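Local coordinates for mitochondrial edited mRNA stability factor 1 (Trypanosoma brucei, PDB 6NL1), which probably acts as a Nudix-type enzyme that processes the 5' ends of mitochondrial mRNAs, at residues Lys242-Leu245 with Arg249-Glu252. Sequence-based numbering, arbitrary orientation.
Sequences KWTL and RYKE
The hydroxyl OG1 of Thr244 is held by the backbone N of Val199, while its methyl CG2 meets the edge of the Tyr250 ring. In the Nudix fold the loop between strand 235-238 and helix 250-262, together with that helix, probably corresponds to the loop-helix part of the Nudix box. Here the loop doubles back onto the first turn of its own helix, bringing the CA atoms of Thr244 and Tyr250 to 6.3 Å.

The torsion of the threonine sorts its branches. With chi1 at 56°, OG1 lies between the backbone N and the carbonyl carbon, and CG2 stands beside the N, anti to that carbon, which turns it to the helix start. It meets the tyrosine in the plane of the ring, with CG2 3.6 Å from Tyr250 CD2 and 4.1 Å from Tyr250 CE2; this is a van der Waals contact rather than CH-pi packing over a face. Tyr250 OH bonds to the carbonyl O of Asp197, two residues before Val199, so the threonine hydroxyl and the tyrosine phenol are both tied to the short run from Asp197 to Val199. The ring also touches Arg291 and Phe293 of strand 290-296.

Arg249 is the N-cap residue. Its backbone N reaches Glu252 OE1 at 3.4 Å, a weak bond with an N-H...O angle of 158°, which resembles one half of a capping box; an arginine side chain cannot accept the return bond from the backbone N of Glu252, so the box is incomplete. The Thr244 side chain is about 8 Å from that of Val288, which contacts GDP in the nucleotide-bound form; this model is the apo form. At the margin of the contact, Thr244 CG2 lies 4.4 Å from the carbonyl O of Arg249.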
ATOM      1  N   LYS A 242      -6.627  -2.264  -0.755  1.00 24.21           N
ATOM      2  CA  LYS A 242      -5.768  -1.267  -0.131  1.00 29.39           C
ATOM      3  C   LYS A 242      -4.868  -1.869   0.940  1.00 26.03           C
ATOM      4  O   LYS A 242      -3.876  -2.516   0.609  1.00 25.70           O
ATOM      5  CB  LYS A 242      -6.598  -0.127   0.441  1.00 16.65           C
ATOM      6  CG  LYS A 242      -7.341   0.710  -0.605  1.00 25.03           C
ATOM      7  CD  LYS A 242      -8.066   1.864   0.108  1.00 37.68           C
ATOM      8  CE  LYS A 242      -8.977   2.611  -0.804  1.00 47.28           C
ATOM      9  NZ  LYS A 242      -9.682   3.692  -0.066  1.00 39.57           N
ATOM     10  N   TRP A 243      -5.213  -1.659   2.212  1.00 20.85           N
ATOM     11  CA  TRP A 243      -4.412  -2.175   3.324  1.00 25.46           C
ATOM     12  C   TRP A 243      -5.252  -2.588   4.538  1.00 26.30           C
ATOM     13  O   TRP A 243      -6.407  -2.182   4.683  1.00 24.36           O
ATOM     14  CB  TRP A 243      -3.347  -1.154   3.744  1.00 23.67           C
ATOM     15  CG  TRP A 243      -3.919   0.092   4.376  1.00 29.33           C
ATOM     16  CD1 TRP A 243      -4.226   0.276   5.702  1.00 24.13           C
ATOM     17  CD2 TRP A 243      -4.266   1.317   3.711  1.00 21.22           C
ATOM     18  NE1 TRP A 243      -4.737   1.546   5.896  1.00 30.61           N
ATOM     19  CE2 TRP A 243      -4.772   2.201   4.692  1.00 20.84           C
ATOM     20  CE3 TRP A 243      -4.190   1.756   2.385  1.00 29.13           C
ATOM     21  CZ2 TRP A 243      -5.199   3.492   4.386  1.00 34.76           C
ATOM     22  CZ3 TRP A 243      -4.609   3.042   2.081  1.00 26.36           C
ATOM     23  CH2 TRP A 243      -5.118   3.893   3.076  1.00 30.14           C
ATOM     24  N   THR A 244      -4.660  -3.401   5.406  1.00 25.80           N
ATOM     25  CA  THR A 244      -5.286  -3.777   6.670  1.00 25.98           C
ATOM     26  C   THR A 244      -5.195  -2.638   7.688  1.00 26.53           C
ATOM     27  O   THR A 244      -4.112  -2.132   7.968  1.00 34.18           O
ATOM     28  CB  THR A 244      -4.585  -4.994   7.304  1.00 23.51           C
ATOM     29  OG1 THR A 244      -3.191  -4.700   7.461  1.00 29.38           O
ATOM     30  CG2 THR A 244      -4.727  -6.243   6.422  1.00 23.42           C
ATOM     31  N   LEU A 245      -6.337  -2.236   8.238  1.00 26.05           N
ATOM     32  CA  LEU A 245      -6.360  -1.347   9.395  1.00 24.23           C
ATOM     33  C   LEU A 245      -5.811  -2.107  10.601  1.00 29.55           C
ATOM     34  O   LEU A 245      -5.774  -3.347  10.605  1.00 30.27           O
ATOM     35  CB  LEU A 245      -7.795  -0.873   9.679  1.00 24.73           C
ATOM     36  CG  LEU A 245      -8.495  -0.107   8.553  1.00 33.15           C
ATOM     37  CD1 LEU A 245      -9.987   0.026   8.813  1.00 26.48           C
ATOM     38  CD2 LEU A 245      -7.862   1.259   8.376  1.00 32.58           C
ATOM     39  N   ARG A 249      -8.496  -8.217  10.168  1.00 30.00           N
ATOM     40  CA  ARG A 249      -8.036  -9.451   9.530  1.00 35.19           C
ATOM     41  C   ARG A 249      -7.837  -9.236   8.026  1.00 32.88           C
ATOM     42  O   ARG A 249      -8.447  -8.346   7.435  1.00 31.03           O
ATOM     43  CB  ARG A 249      -9.033 -10.584   9.782  1.00 31.30           C
ATOM     44  CG  ARG A 249      -9.065 -11.082  11.224  1.00 44.87           C
ATOM     45  CD  ARG A 249     -10.104 -12.188  11.441  1.00 47.73           C
ATOM     46  NE  ARG A 249     -10.002 -13.245  10.438  1.00105.87           N
ATOM     47  CZ  ARG A 249      -9.100 -14.222  10.458  1.00113.07           C
ATOM     48  NH1 ARG A 249      -8.202 -14.286  11.435  1.00 87.23           N
ATOM     49  NH2 ARG A 249      -9.090 -15.136   9.493  1.00104.60           N
ATOM     50  N   TYR A 250      -6.986 -10.057   7.416  1.00 27.12           N
ATOM     51  CA  TYR A 250      -6.614  -9.918   6.000  1.00 23.46           C
ATOM     52  C   TYR A 250      -7.792  -9.942   5.029  1.00 25.64           C
ATOM     53  O   TYR A 250      -7.955  -9.034   4.206  1.00 26.42           O
ATOM     54  CB  TYR A 250      -5.620 -11.010   5.603  1.00 30.58           C
ATOM     55  CG  TYR A 250      -4.309 -10.923   6.332  1.00 42.00           C
ATOM     56  CD1 TYR A 250      -3.578 -12.062   6.637  1.00 45.85           C
ATOM     57  CD2 TYR A 250      -3.800  -9.696   6.718  1.00 36.71           C
ATOM     58  CE1 TYR A 250      -2.369 -11.973   7.309  1.00 65.91           C
ATOM     59  CE2 TYR A 250      -2.606  -9.600   7.383  1.00 36.09           C
ATOM     60  CZ  TYR A 250      -1.891 -10.729   7.675  1.00 40.86           C
ATOM     61  OH  TYR A 250      -0.700 -10.602   8.340  1.00 57.57           O
ATOM     62  N   LYS A 251      -8.606 -10.984   5.118  1.00 25.34           N
ATOM     63  CA  LYS A 251      -9.725 -11.127   4.192  1.00 29.07           C
ATOM     64  C   LYS A 251     -10.743 -10.002   4.384  1.00 34.45           C
ATOM     65  O   LYS A 251     -11.249  -9.427   3.419  1.00 32.08           O
ATOM     66  CB  LYS A 251     -10.392 -12.493   4.353  1.00 22.37           C
ATOM     67  CG  LYS A 251     -11.412 -12.784   3.262  1.00 39.07           C
ATOM     68  CD  LYS A 251     -12.206 -14.046   3.564  1.00 34.06           C
ATOM     69  CE  LYS A 251     -11.443 -15.293   3.165  1.00 32.85           C
ATOM     70  NZ  LYS A 251     -12.351 -16.480   3.210  1.00 39.30           N
ATOM     71  N   GLU A 252     -11.028  -9.691   5.643  1.00 30.12           N
ATOM     72  CA  GLU A 252     -11.914  -8.587   5.993  1.00 29.78           C
ATOM     73  C   GLU A 252     -11.439  -7.300   5.304  1.00 26.42           C
ATOM     74  O   GLU A 252     -12.235  -6.551   4.741  1.00 25.43           O
ATOM     75  CB  GLU A 252     -11.916  -8.420   7.518  1.00 28.94           C
ATOM     76  CG  GLU A 252     -12.817  -7.345   8.074  1.00 65.88           C
ATOM     77  CD  GLU A 252     -12.680  -7.200   9.596  1.00 95.86           C
ATOM     78  OE1 GLU A 252     -11.864  -7.936  10.218  1.00 47.11           O
ATOM     79  OE2 GLU A 252     -13.389  -6.340  10.168  1.00 68.50           O
TER